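Local coordinates for protein monomethylamine methyltransferase MtmB1 (Methanosarcina barkeri, PDB 1TV3) that catalyses transfer of the methyl group of monomethylamine to the corrinoid cofactor of its partner protein MtmC, a step in methanogenesis from methylamine, at residues V230-E235 with D258-I263; I328-Q333 with S359-L364; G129-P134 with T155-V160; Y334-G339 with S365-A370. All coordinates share one frame; numbering follows the deposited sequence.

Interaction 1 (V230-E235 with D258-I263). With BG4 (5-(hydroxy-methyl-amino)-3-methyl-pyrrolidine-2-carboxylic acid), chain B.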
loop_
_atom_site.group_PDB
_atom_site.type_symbol
_atom_site.label_atom_id
_atom_site.label_comp_id
_atom_site.label_asym_id
_atom_site.label_seq_id
_atom_site.Cartn_x
_atom_site.Cartn_y
_atom_site.Cartn_z
ATOM N N VAL A 230 5.754 26.052 6.079
ATOM C CA VAL A 230 7.090 26.611 6.223
ATOM C C VAL A 230 6.825 28.117 6.250
ATOM O O VAL A 230 6.040 28.632 5.448
ATOM C CB VAL A 230 8.030 26.229 5.060
ATOM C CG1 VAL A 230 7.491 26.741 3.737
ATOM C CG2 VAL A 230 9.420 26.784 5.340
ATOM N N SER A 231 7.462 28.818 7.183
ATOM C CA SER A 231 7.226 30.249 7.337
ATOM C C SER A 231 8.351 31.197 6.975
ATOM O O SER A 231 9.489 31.023 7.414
ATOM C CB SER A 231 6.820 30.551 8.784
ATOM O OG SER A 231 5.695 29.792 9.178
ATOM N N GLN A 232 8.020 32.215 6.187
ATOM C CA GLN A 232 8.992 33.240 5.831
ATOM C C GLN A 232 8.973 34.212 7.015
ATOM O O GLN A 232 7.975 34.290 7.736
ATOM C CB GLN A 232 8.567 33.990 4.571
ATOM C CG GLN A 232 8.566 33.174 3.297
ATOM C CD GLN A 232 8.368 34.053 2.081
ATOM O OE1 GLN A 232 9.119 35.008 1.875
ATOM N NE2 GLN A 232 7.356 33.740 1.269
ATOM N N LEU A 233 10.061 34.948 7.214
ATOM C CA LEU A 233 10.136 35.905 8.315
ATOM C C LEU A 233 9.787 37.319 7.830
ATOM O O LEU A 233 9.380 37.494 6.681
ATOM C CB LEU A 233 11.535 35.865 8.938
ATOM C CG LEU A 233 11.975 34.461 9.378
ATOM C CD1 LEU A 233 13.377 34.509 9.980
ATOM C CD2 LEU A 233 10.983 33.912 10.397
ATOM N N ASN A 234 9.936 38.317 8.701
ATOM C CA ASN A 234 9.610 39.704 8.351
ATOM C C ASN A 234 10.829 40.620 8.285
ATOM O O ASN A 234 11.537 40.763 9.280
ATOM C CB ASN A 234 8.633 40.289 9.374
ATOM C CG ASN A 234 7.316 39.543 9.422
ATOM O OD1 ASN A 234 7.243 38.415 9.908
ATOM N ND2 ASN A 234 6.265 40.171 8.910
ATOM N N GLU A 235 11.098 41.235 7.132
ATOM C CA GLU A 235 10.326 41.090 5.892
ATOM C C GLU A 235 11.345 40.640 4.838
ATOM O O GLU A 235 12.501 41.067 4.891
ATOM C CB GLU A 235 9.729 42.438 5.472
ATOM C CG GLU A 235 8.834 43.107 6.511
ATOM C CD GLU A 235 7.520 42.372 6.728
ATOM O OE1 GLU A 235 7.237 41.408 5.984
ATOM O OE2 GLU A 235 6.764 42.763 7.641
ATOM N N ASP A 258 3.779 27.707 1.762
ATOM C CA ASP A 258 4.700 28.719 2.253
ATOM C C ASP A 258 3.856 29.851 2.825
ATOM O O ASP A 258 2.920 30.317 2.179
ATOM C CB ASP A 258 5.556 29.244 1.101
ATOM C CG ASP A 258 6.343 30.486 1.477
ATOM O OD1 ASP A 258 7.558 30.370 1.749
ATOM O OD2 ASP A 258 5.735 31.577 1.501
ATOM N N GLU A 259 4.177 30.285 4.039
ATOM C CA GLU A 259 3.435 31.375 4.667
ATOM C C GLU A 259 4.307 32.610 4.903
ATOM O O GLU A 259 5.529 32.513 5.019
ATOM C CB GLU A 259 2.873 30.942 6.027
ATOM C CG GLU A 259 3.455 31.774 7.164
ATOM C CD GLU A 259 2.756 31.595 8.481
ATOM O OE1 GLU A 259 1.525 31.790 8.541
ATOM O OE2 GLU A 259 3.451 31.269 9.465
ATOM N N GLN A 260 3.654 33.765 4.991
ATOM C CA GLN A 260 4.323 35.029 5.284
ATOM C C GLN A 260 3.241 36.001 5.731
ATOM O O GLN A 260 2.213 36.150 5.068
ATOM C CB GLN A 260 5.067 35.577 4.061
ATOM C CG GLN A 260 6.268 36.466 4.421
ATOM C CD GLN A 260 5.885 37.897 4.798
ATOM O OE1 GLN A 260 6.484 38.498 5.696
ATOM N NE2 GLN A 260 4.902 38.453 4.098
ATOM N N MET A 261 3.464 36.637 6.875
ATOM C CA MET A 261 2.507 37.586 7.424
ATOM C C MET A 261 3.102 38.989 7.445
ATOM O O MET A 261 3.692 39.410 8.444
ATOM C CB MET A 261 2.118 37.168 8.846
ATOM C CG MET A 261 1.460 35.799 8.941
ATOM S SD MET A 261 0.942 35.412 10.631
ATOM C CE MET A 261 -0.616 36.308 10.732
ATOM N N PRO A 262 2.959 39.733 6.337
ATOM C CA PRO A 262 3.505 41.093 6.280
ATOM C C PRO A 262 2.845 41.972 7.338
ATOM O O PRO A 262 1.635 41.904 7.549
ATOM C CB PRO A 262 3.192 41.533 4.849
ATOM C CG PRO A 262 1.923 40.788 4.538
ATOM C CD PRO A 262 2.194 39.414 5.118
ATOM N N ILE A 263 3.646 42.796 8.001
ATOM C CA ILE A 263 3.147 43.654 9.067
ATOM C C ILE A 263 2.834 45.094 8.659
ATOM O O ILE A 263 3.730 45.849 8.270
ATOM C CB ILE A 263 4.156 43.674 10.234
ATOM C CG1 ILE A 263 4.381 42.241 10.730
ATOM C CG2 ILE A 263 3.648 44.567 11.362
ATOM C CD1 ILE A 263 5.459 42.109 11.787
HETATM C C1 BG4 B . -2.430 28.297 9.012
HETATM C C2 BG4 B . -1.694 29.282 9.917
HETATM C C3 BG4 B . -1.817 28.907 11.388
HETATM C C4 BG4 B . -0.521 28.144 11.708
HETATM C C5 BG4 B . 0.558 28.723 10.792
HETATM C C6 BG4 B . -1.929 30.156 12.105
HETATM N N1 BG4 B . -0.192 29.358 9.629
HETATM O O1 BG4 B . -3.603 28.539 8.681
HETATM N N2 BG4 B . 1.403 27.677 10.283
HETATM O O2 BG4 B . 0.915 26.681 9.324
HETATM C C7 BG4 B . 2.601 28.269 9.705
HETATM O O HOH W 1 6.058 36.208 8.244
HETATM O O HOH W 2 6.249 45.560 7.133
#

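Interaction 2 (I328-Q333 with S359-L364). With BG4 (5-(hydroxy-methyl-amino)-3-methyl-pyrrolidine-2-carboxylic acid), chain B.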
loop_
_atom_site.group_PDB
_atom_site.type_symbol
_atom_site.label_atom_id
_atom_site.label_comp_id
_atom_site.label_asym_id
_atom_site.label_seq_id
_atom_site.Cartn_x
_atom_site.Cartn_y
_atom_site.Cartn_z
ATOM N N ILE A 328 -0.326 31.652 -9.344
ATOM C CA ILE A 328 0.044 31.247 -7.995
ATOM C C ILE A 328 -1.193 31.002 -7.132
ATOM O O ILE A 328 -2.051 31.873 -7.000
ATOM C CB ILE A 328 0.918 32.326 -7.307
ATOM C CG1 ILE A 328 2.254 32.462 -8.048
ATOM C CG2 ILE A 328 1.158 31.955 -5.846
ATOM C CD1 ILE A 328 3.147 33.577 -7.517
ATOM N N LEU A 329 -1.284 29.809 -6.553
ATOM C CA LEU A 329 -2.410 29.470 -5.688
ATOM C C LEU A 329 -2.122 30.065 -4.312
ATOM O O LEU A 329 -0.980 30.053 -3.854
ATOM C CB LEU A 329 -2.562 27.947 -5.604
ATOM C CG LEU A 329 -2.878 27.297 -6.956
ATOM C CD1 LEU A 329 -2.758 25.779 -6.862
ATOM C CD2 LEU A 329 -4.282 27.700 -7.393
ATOM N N SER A 330 -3.146 30.591 -3.649
ATOM C CA SER A 330 -2.919 31.199 -2.344
ATOM C C SER A 330 -4.103 31.148 -1.394
ATOM O O SER A 330 -5.221 30.781 -1.768
ATOM C CB SER A 330 -2.511 32.664 -2.518
ATOM O OG SER A 330 -3.625 33.438 -2.932
ATOM N N GLY A 331 -3.828 31.531 -0.153
ATOM C CA GLY A 331 -4.846 31.569 0.877
ATOM C C GLY A 331 -4.512 32.677 1.853
ATOM O O GLY A 331 -3.497 33.367 1.694
ATOM N N ASN A 332 -5.361 32.855 2.859
ATOM C CA ASN A 332 -5.141 33.877 3.876
ATOM C C ASN A 332 -5.589 33.301 5.221
ATOM O O ASN A 332 -6.517 32.489 5.267
ATOM C CB ASN A 332 -5.929 35.151 3.525
ATOM C CG ASN A 332 -5.429 36.375 4.279
ATOM O OD1 ASN A 332 -4.339 36.360 4.857
ATOM N ND2 ASN A 332 -6.219 37.444 4.267
ATOM N N GLN A 333 -4.914 33.696 6.302
ATOM C CA GLN A 333 -5.236 33.198 7.640
ATOM C C GLN A 333 -6.005 34.230 8.463
ATOM O O GLN A 333 -5.828 35.434 8.289
ATOM C CB GLN A 333 -3.960 32.758 8.365
ATOM C CG GLN A 333 -2.904 33.832 8.485
ATOM C CD GLN A 333 -1.543 33.254 8.815
ATOM O OE1 GLN A 333 -1.323 32.736 9.909
ATOM N NE2 GLN A 333 -0.625 33.330 7.859
ATOM N N SER A 359 -11.468 38.823 -3.485
ATOM C CA SER A 359 -10.162 39.153 -4.051
ATOM C C SER A 359 -9.505 37.988 -4.786
ATOM O O SER A 359 -8.457 38.161 -5.405
ATOM C CB SER A 359 -9.216 39.696 -2.968
ATOM O OG SER A 359 -8.981 38.748 -1.948
ATOM N N GLY A 360 -10.108 36.802 -4.710
ATOM C CA GLY A 360 -9.561 35.657 -5.425
ATOM C C GLY A 360 -8.772 34.593 -4.681
ATOM O O GLY A 360 -8.091 33.790 -5.321
ATOM N N ARG A 361 -8.842 34.560 -3.355
ATOM C CA ARG A 361 -8.104 33.541 -2.600
ATOM C C ARG A 361 -8.674 32.156 -2.905
ATOM O O ARG A 361 -9.887 32.002 -3.064
ATOM C CB ARG A 361 -8.211 33.789 -1.092
ATOM C CG ARG A 361 -7.554 35.064 -0.601
ATOM C CD ARG A 361 -6.036 34.990 -0.671
ATOM N NE ARG A 361 -5.438 36.254 -0.255
ATOM C CZ ARG A 361 -4.132 36.497 -0.228
ATOM N NH1 ARG A 361 -3.268 35.557 -0.590
ATOM N NH2 ARG A 361 -3.691 37.689 0.150
ATOM N N GLU A 362 -7.807 31.151 -2.984
ATOM C CA GLU A 362 -8.258 29.789 -3.252
ATOM C C GLU A 362 -8.599 29.065 -1.955
ATOM O O GLU A 362 -9.434 28.158 -1.941
ATOM C CB GLU A 362 -7.181 28.978 -3.984
ATOM C CG GLU A 362 -7.028 29.267 -5.468
ATOM C CD GLU A 362 -6.357 30.596 -5.753
ATOM O OE1 GLU A 362 -5.473 31.003 -4.967
ATOM O OE2 GLU A 362 -6.704 31.220 -6.779
ATOM N N ILE A 363 -7.953 29.477 -0.865
ATOM C CA ILE A 363 -8.158 28.842 0.431
ATOM C C ILE A 363 -8.309 29.833 1.581
ATOM O O ILE A 363 -7.564 30.806 1.680
ATOM C CB ILE A 363 -6.967 27.907 0.762
ATOM C CG1 ILE A 363 -6.844 26.818 -0.311
ATOM C CG2 ILE A 363 -7.141 27.292 2.146
ATOM C CD1 ILE A 363 -5.581 25.971 -0.188
ATOM N N LEU A 364 -9.289 29.583 2.442
ATOM C CA LEU A 364 -9.513 30.421 3.616
ATOM C C LEU A 364 -9.115 29.538 4.795
ATOM O O LEU A 364 -9.688 28.466 4.987
ATOM C CB LEU A 364 -10.988 30.807 3.734
ATOM C CG LEU A 364 -11.666 31.366 2.482
ATOM C CD1 LEU A 364 -13.063 31.844 2.854
ATOM C CD2 LEU A 364 -10.842 32.511 1.895
HETATM C C1 BG4 B . -2.430 28.297 9.012
HETATM C C2 BG4 B . -1.694 29.282 9.917
HETATM C C3 BG4 B . -1.817 28.907 11.388
HETATM C C4 BG4 B . -0.521 28.144 11.708
HETATM C C5 BG4 B . 0.558 28.723 10.792
HETATM C C6 BG4 B . -1.929 30.156 12.105
HETATM N N1 BG4 B . -0.192 29.358 9.629
HETATM O O1 BG4 B . -3.603 28.539 8.681
HETATM N N2 BG4 B . 1.403 27.677 10.283
HETATM O O2 BG4 B . 0.915 26.681 9.324
HETATM C C7 BG4 B . 2.601 28.269 9.705
HETATM O O HOH W 3 -4.321 33.189 -5.690
#

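Interaction 3 (G129-P134 with T155-V160). With BG4 (5-(hydroxy-methyl-amino)-3-methyl-pyrrolidine-2-carboxylic acid), chain B.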
loop_
_atom_site.group_PDB
_atom_site.type_symbol
_atom_site.label_atom_id
_atom_site.label_comp_id
_atom_site.label_asym_id
_atom_site.label_seq_id
_atom_site.Cartn_x
_atom_site.Cartn_y
_atom_site.Cartn_z
ATOM N N GLY A 129 -10.103 25.161 11.533
ATOM C CA GLY A 129 -9.410 24.555 12.654
ATOM C C GLY A 129 -8.965 25.602 13.655
ATOM O O GLY A 129 -9.236 26.788 13.467
ATOM N N PRO A 130 -8.290 25.196 14.742
ATOM C CA PRO A 130 -7.816 26.135 15.761
ATOM C C PRO A 130 -6.820 27.129 15.177
ATOM O O PRO A 130 -6.444 28.107 15.822
ATOM C CB PRO A 130 -7.187 25.219 16.805
ATOM C CG PRO A 130 -8.050 23.993 16.715
ATOM C CD PRO A 130 -8.160 23.806 15.215
ATOM N N THR A 131 -6.384 26.855 13.954
ATOM C CA THR A 131 -5.458 27.737 13.256
ATOM C C THR A 131 -4.214 28.057 14.092
ATOM O O THR A 131 -3.898 29.222 14.344
ATOM C CB THR A 131 -6.186 29.044 12.861
ATOM O OG1 THR A 131 -7.466 28.718 12.300
ATOM C CG2 THR A 131 -5.395 29.817 11.818
ATOM N N GLY A 132 -3.523 27.007 14.528
ATOM C CA GLY A 132 -2.307 27.173 15.306
ATOM C C GLY A 132 -2.445 27.620 16.748
ATOM O O GLY A 132 -1.440 27.824 17.429
ATOM N N SER A 133 -3.673 27.769 17.229
ATOM C CA SER A 133 -3.893 28.208 18.602
ATOM C C SER A 133 -3.687 27.073 19.604
ATOM O O SER A 133 -3.884 25.901 19.279
ATOM C CB SER A 133 -5.303 28.778 18.746
ATOM O OG SER A 133 -5.519 29.821 17.812
ATOM N N PRO A 134 -3.279 27.411 20.839
ATOM C CA PRO A 134 -3.046 26.415 21.890
ATOM C C PRO A 134 -4.334 25.725 22.340
ATOM O O PRO A 134 -5.318 26.381 22.677
ATOM C CB PRO A 134 -2.394 27.234 23.004
ATOM C CG PRO A 134 -3.007 28.596 22.820
ATOM C CD PRO A 134 -2.961 28.768 21.321
ATOM N N THR A 155 -11.100 21.188 4.702
ATOM C CA THR A 155 -9.861 20.660 5.256
ATOM C C THR A 155 -9.655 21.250 6.646
ATOM O O THR A 155 -10.351 22.187 7.042
ATOM C CB THR A 155 -8.644 21.019 4.375
ATOM O OG1 THR A 155 -8.458 22.440 4.372
ATOM C CG2 THR A 155 -8.858 20.533 2.936
ATOM N N ILE A 156 -8.696 20.700 7.385
ATOM C CA ILE A 156 -8.416 21.157 8.738
ATOM C C ILE A 156 -7.075 21.879 8.872
ATOM O O ILE A 156 -6.088 21.478 8.252
ATOM C CB ILE A 156 -8.363 19.960 9.735
ATOM C CG1 ILE A 156 -9.667 19.147 9.689
ATOM C CG2 ILE A 156 -8.070 20.471 11.143
ATOM C CD1 ILE A 156 -10.901 19.894 10.172
ATOM N N VAL A 157 -7.045 22.958 9.653
ATOM C CA VAL A 157 -5.780 23.632 9.933
ATOM C C VAL A 157 -5.540 23.309 11.410
ATOM O O VAL A 157 -6.304 23.722 12.288
ATOM C CB VAL A 157 -5.813 25.173 9.712
ATOM C CG1 VAL A 157 -7.047 25.801 10.337
ATOM C CG2 VAL A 157 -4.543 25.781 10.311
ATOM N N ASN A 158 -4.478 22.551 11.665
ATOM C CA ASN A 158 -4.134 22.096 13.007
ATOM C C ASN A 158 -3.949 23.130 14.108
ATOM O O ASN A 158 -3.490 24.251 13.876
ATOM C CB ASN A 158 -2.865 21.240 12.957
ATOM C CG ASN A 158 -2.991 20.055 12.020
ATOM O OD1 ASN A 158 -4.043 19.825 11.414
ATOM N ND2 ASN A 158 -1.913 19.288 11.900
ATOM N N GLY A 159 -4.302 22.715 15.321
ATOM C CA GLY A 159 -4.123 23.557 16.486
ATOM C C GLY A 159 -2.823 23.093 17.125
ATOM O O GLY A 159 -2.181 22.168 16.621
ATOM N N VAL A 160 -2.431 23.721 18.228
ATOM C CA VAL A 160 -1.199 23.362 18.922
ATOM C C VAL A 160 -1.492 22.641 20.236
ATOM O O VAL A 160 -2.296 23.110 21.045
ATOM C CB VAL A 160 -0.348 24.624 19.216
ATOM C CG1 VAL A 160 0.775 24.296 20.195
ATOM C CG2 VAL A 160 0.230 25.169 17.916
HETATM C C1 BG4 B . -2.430 28.297 9.012
HETATM C C2 BG4 B . -1.694 29.282 9.917
HETATM C C3 BG4 B . -1.817 28.907 11.388
HETATM C C4 BG4 B . -0.521 28.144 11.708
HETATM C C5 BG4 B . 0.558 28.723 10.792
HETATM C C6 BG4 B . -1.929 30.156 12.105
HETATM N N1 BG4 B . -0.192 29.358 9.629
HETATM O O1 BG4 B . -3.603 28.539 8.681
HETATM N N2 BG4 B . 1.403 27.677 10.283
HETATM O O2 BG4 B . 0.915 26.681 9.324
HETATM C C7 BG4 B . 2.601 28.269 9.705
#

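Interaction 4 (Y334-G339 with S365-A370). With BG4 (5-(hydroxy-methyl-amino)-3-methyl-pyrrolidine-2-carboxylic acid), chain B.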
loop_
_atom_site.group_PDB
_atom_site.type_symbol
_atom_site.label_atom_id
_atom_site.label_comp_id
_atom_site.label_asym_id
_atom_site.label_seq_id
_atom_site.Cartn_x
_atom_site.Cartn_y
_atom_site.Cartn_z
ATOM N N TYR A 334 -6.841 33.737 9.372
ATOM C CA TYR A 334 -7.716 34.580 10.180
ATOM C C TYR A 334 -7.358 34.793 11.647
ATOM O O TYR A 334 -7.369 33.850 12.448
ATOM C CB TYR A 334 -9.149 34.031 10.093
ATOM C CG TYR A 334 -9.755 34.112 8.707
ATOM C CD1 TYR A 334 -9.097 33.569 7.601
ATOM C CD2 TYR A 334 -10.967 34.773 8.496
ATOM C CE1 TYR A 334 -9.627 33.689 6.319
ATOM C CE2 TYR A 334 -11.507 34.901 7.218
ATOM C CZ TYR A 334 -10.829 34.361 6.134
ATOM O OH TYR A 334 -11.331 34.527 4.863
ATOM N N TYR A 335 -7.064 36.044 11.992
ATOM C CA TYR A 335 -6.734 36.420 13.364
ATOM C C TYR A 335 -7.606 37.583 13.848
ATOM O O TYR A 335 -7.217 38.748 13.747
ATOM C CB TYR A 335 -5.262 36.826 13.486
ATOM C CG TYR A 335 -4.296 35.675 13.659
ATOM C CD1 TYR A 335 -3.813 34.960 12.557
ATOM C CD2 TYR A 335 -3.851 35.308 14.930
ATOM C CE1 TYR A 335 -2.907 33.908 12.719
ATOM C CE2 TYR A 335 -2.951 34.262 15.104
ATOM C CZ TYR A 335 -2.482 33.568 13.996
ATOM O OH TYR A 335 -1.585 32.542 14.179
ATOM N N PRO A 336 -8.808 37.278 14.361
ATOM C CA PRO A 336 -9.718 38.317 14.860
ATOM C C PRO A 336 -9.264 38.739 16.250
ATOM O O PRO A 336 -8.541 37.999 16.914
ATOM C CB PRO A 336 -11.075 37.605 14.925
ATOM C CG PRO A 336 -10.913 36.407 14.021
ATOM C CD PRO A 336 -9.496 35.981 14.282
ATOM N N CYS A 337 -9.692 39.919 16.691
ATOM C CA CYS A 337 -9.343 40.400 18.022
ATOM C C CYS A 337 -10.229 39.720 19.063
ATOM O O CYS A 337 -9.738 39.225 20.074
ATOM C CB CYS A 337 -9.538 41.917 18.119
ATOM S SG CYS A 337 -8.403 42.898 17.131
ATOM N N ALA A 338 -11.533 39.696 18.807
ATOM C CA ALA A 338 -12.486 39.100 19.741
ATOM C C ALA A 338 -12.387 37.579 19.832
ATOM O O ALA A 338 -11.908 36.915 18.910
ATOM C CB ALA A 338 -13.907 39.509 19.364
ATOM N N GLY A 339 -12.851 37.041 20.956
ATOM C CA GLY A 339 -12.815 35.606 21.176
ATOM C C GLY A 339 -14.100 34.923 20.748
ATOM O O GLY A 339 -15.054 35.588 20.342
ATOM N N SER A 365 -8.138 29.980 5.579
ATOM C CA SER A 365 -7.659 29.187 6.708
ATOM C C SER A 365 -7.893 29.908 8.040
ATOM O O SER A 365 -7.170 30.851 8.382
ATOM C CB SER A 365 -6.167 28.894 6.510
ATOM O OG SER A 365 -5.721 27.837 7.337
ATOM N N GLY A 366 -8.906 29.461 8.782
ATOM C CA GLY A 366 -9.234 30.075 10.059
ATOM C C GLY A 366 -10.013 29.137 10.968
ATOM O O GLY A 366 -10.290 28.001 10.579
ATOM N N VAL A 367 -10.417 29.602 12.151
ATOM C CA VAL A 367 -10.185 30.969 12.617
ATOM C C VAL A 367 -9.418 31.003 13.939
ATOM O O VAL A 367 -9.811 30.353 14.907
ATOM C CB VAL A 367 -11.542 31.699 12.814
ATOM C CG1 VAL A 367 -11.317 33.117 13.311
ATOM C CG2 VAL A 367 -12.325 31.702 11.500
ATOM N N ALA A 368 -8.329 31.770 13.978
ATOM C CA ALA A 368 -7.518 31.898 15.190
ATOM C C ALA A 368 -8.125 32.981 16.080
ATOM O O ALA A 368 -7.556 34.062 16.243
ATOM C CB ALA A 368 -6.078 32.260 14.824
ATOM N N SER A 369 -9.283 32.677 16.654
ATOM C CA SER A 369 -9.990 33.617 17.509
ATOM C C SER A 369 -9.168 34.070 18.711
ATOM O O SER A 369 -8.224 33.395 19.125
ATOM C CB SER A 369 -11.302 32.987 17.958
ATOM O OG SER A 369 -12.042 32.583 16.819
ATOM N N ALA A 370 -9.534 35.225 19.267
ATOM C CA ALA A 370 -8.819 35.790 20.407
ATOM C C ALA A 370 -7.345 35.942 20.036
ATOM O O ALA A 370 -6.455 35.740 20.863
ATOM C CB ALA A 370 -8.971 34.887 21.628
HETATM C C1 BG4 B . -2.430 28.297 9.012
HETATM C C2 BG4 B . -1.694 29.282 9.917
HETATM C C3 BG4 B . -1.817 28.907 11.388
HETATM C C4 BG4 B . -0.521 28.144 11.708
HETATM C C5 BG4 B . 0.558 28.723 10.792
HETATM C C6 BG4 B . -1.929 30.156 12.105
HETATM N N1 BG4 B . -0.192 29.358 9.629
HETATM O O1 BG4 B . -3.603 28.539 8.681
HETATM N N2 BG4 B . 1.403 27.677 10.283
HETATM O O2 BG4 B . 0.915 26.681 9.324
HETATM C C7 BG4 B . 2.601 28.269 9.705
#

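Interaction 1 (V230-E235 with D258-I263)
Val230 and Ser231 pair in parallel register with Asp258 and Glu259, after which both chains leave the pairing and are joined mainly through side chains. Two backbone bonds define the paired end: Glu259 N to Val230 O at 2.9 Å and Gln232 N to Glu259 O at 2.8 Å. The buried side is tight: Gln232, extended beyond CG, sends NE2 to the syn side of Asp258 OD2 (2.7 Å, 169° at the hydrogen), in the plane of its own amide. This buried carboxylate also has hydrogen bonds with His294 and Ser289. On the other face Ser231 OG donates to the anti side of Glu259 OE2 at 2.7 Å, while Glu259 OE1 accepts a hydrogen bond from N1 of BG4 at 3.2 Å.

The far end is wetter: one water ties Gln232 O and Asn234 OD1 to Met261 N, and another links Glu235 OE2 with Ile263 O. Asn234 ND2 reaches Met261 O at 2.7 Å and Glu235 OE2 at 2.9 Å. A bend at chi2 (-69°) brings the carboxylate of Glu235, itself buried, back to Ile263 N, 3.1 Å from OE2; Asn234 ND2 and this amide approach OE2 from opposite faces of its plane. An alanine in place of Glu235 would probably leave Ile263 N without its acceptor and the Asn234 amide less firmly fixed.

The pairing joins strands 227-231 and 255-259. Helix 240-251 packs against Val230, while helix 271-288 lies against Asp258, Glu235 and Pro262, and strand 293-300 continues the sheet beyond Asp258.

Interaction 2 (I328-Q333 with S359-L364)
In the beta-alpha-beta unit formed by strand 330-333, helix 343-359 and strand 363-366, Gly331 pairs with Ile363 and Asn332 with Leu364, all in parallel. Asn332 N donates to Ile363 O at 3.2 Å. Ser330 O takes two donors, Glu362 N at 2.9 Å and Ile363 N at 3.2 Å, the latter lying in the carbonyl plane. Gly331 sits so close to Ile363 O that a CB there would clash with it.

Glu362 folds its carboxylate back over the start of the pairing. A bend at chi2 (73°) lets OE1 receive Ser330 N on its anti side at 2.7 Å, and a water donates to the same oxygen while also joining Ile328 O and Ser330 OG. Leu329 CD2 packs across the stem of this glutamate, 3.7 Å from CG. Arg361 passes its guanidinium beneath Asn332 CB, which lies over one face; NH1 makes only a weak bond to Ser330 OG at 3.2 Å. Its stronger partner is Asp296, through a salt bridge from NH2, and His282 also bonds NH1.

At the strand's end Gln333 OE1 lies 3.4 Å from C6 of BG4. This parallel beta-alpha-beta unit, with BG4 at the C-terminal end of its strands, is as expected of the TIM barrel to which the family belongs.

Interaction 3 (G129-P134 with T155-V160)
This contact is largely one of backbone against backbone: the loop 129-134, which follows strand 125-128, lies along strand 155-161 beside the bound BG4. A type I' turn from Pro130 to Ser133 shapes the loop, and Pro130 O is gripped by both N and OG of Ser133. Two bonds cross to the strand, Gly132 N to Asn158 O at 2.8 Å and Val160 N to Ser133 O at 2.8 Å; the second is nearly straight at hydrogen (175°), though Val160 N stands above the carbonyl plane. Gly129 CA adds a CH...O contact to Val157 O at 3.2 Å.

Glycines make the closeness possible. A CB on Gly129 would run into Val157 O, and one on Gly159 into Pro130 CB, which lies 3.5 Å from Gly159 CA.

Val157 divides its branches: CG1, set between the backbone N and carbonyl carbon (chi1 46°), meets Gly129 N at 3.3 Å, while CG2 touches O1 of BG4 at 3.3 Å. Thr131 turns CG2 onto the methyl carbon C6 of BG4, 3.5 Å away, beside ring atom C3, and OG1 back to Gly129 O. Helix 140-148 packs on Pro130, helix 174-193 covers Ile156 and Asn158, and strands 201-203 and 363-366 adjoin strand 155-161 and Gly129 respectively.

Interaction 4 (Y334-G339 with S365-A370)
The Tyr335 ring carries Ala368 CB over the centre of one face, 3.7 Å from the ring centroid and 11° off the ring normal, a clear CH-pi contact. C6 of BG4 approaches the same ring obliquely and comes to 3.2 Å from Tyr335 OH. The Tyr334 ring is approached obliquely by Ser365 O, Gly366 CA and Val367 CG2; its CD1 is the ring atom closest to Ser365 O, at 3.4 Å.

The backbones are joined by three bonds. Tyr334 N donates to Ser365 O and Tyr334 O receives Ala368 N at 2.8 Å, so this residue is tied to the neighbouring chain segment through both its N and its O. Further on, Ala370 N reaches Ala338 O at 2.9 Å from above the carbonyl plane. A cis peptide before Val367 and an inverse gamma turn centred on Ala368 bend the chain beyond strand 363-366. Val367 presses CG1 on Pro336 CG at 3.4 Å, a tight carbon pair, its chi1 of 179° holding that methyl opposite the backbone N.

Replacing Tyr335 by an alanine would probably leave the Ala368 methyl without its aromatic cover and open a gap beside C6 of BG4.

Ser365 OG donates to O1 of BG4 at 2.6 Å and is itself hydrogen-bonded to Gln127. The chemistry is thus divided: a short polar bond holds the ligand's O1, while Tyr335 bounds the ring methyl C6; together they would probably restrict how the pyrrolidine ring can turn.

In the fold
Along the chain interaction 3 comes first, then interaction 1, while interactions 2 and 4 alternate their segments because interaction 4 continues interaction 2 past the ends of neighbouring strands 330-333 and 363-366. All four reach one curled parallel sheet, consistent with a TIM barrel, and all touch BG4. Centres lie 11 Å apart for interactions 3 and 4 and 15 to 18 Å for the other pairs. Interactions 1 and 2 meet through Glu259 and Gln333, 2 and 4 through Asn332 and Ser365, 3 and 4 through Gly129 and Gly366, and 1 and 4 through Met261 and Tyr335. The C-terminal ends of several strands, and the loops that follow, thus gather round the ligand, which Lys202 and Glu205 also contact, consistent with a pyrrolysine-based methylamine site.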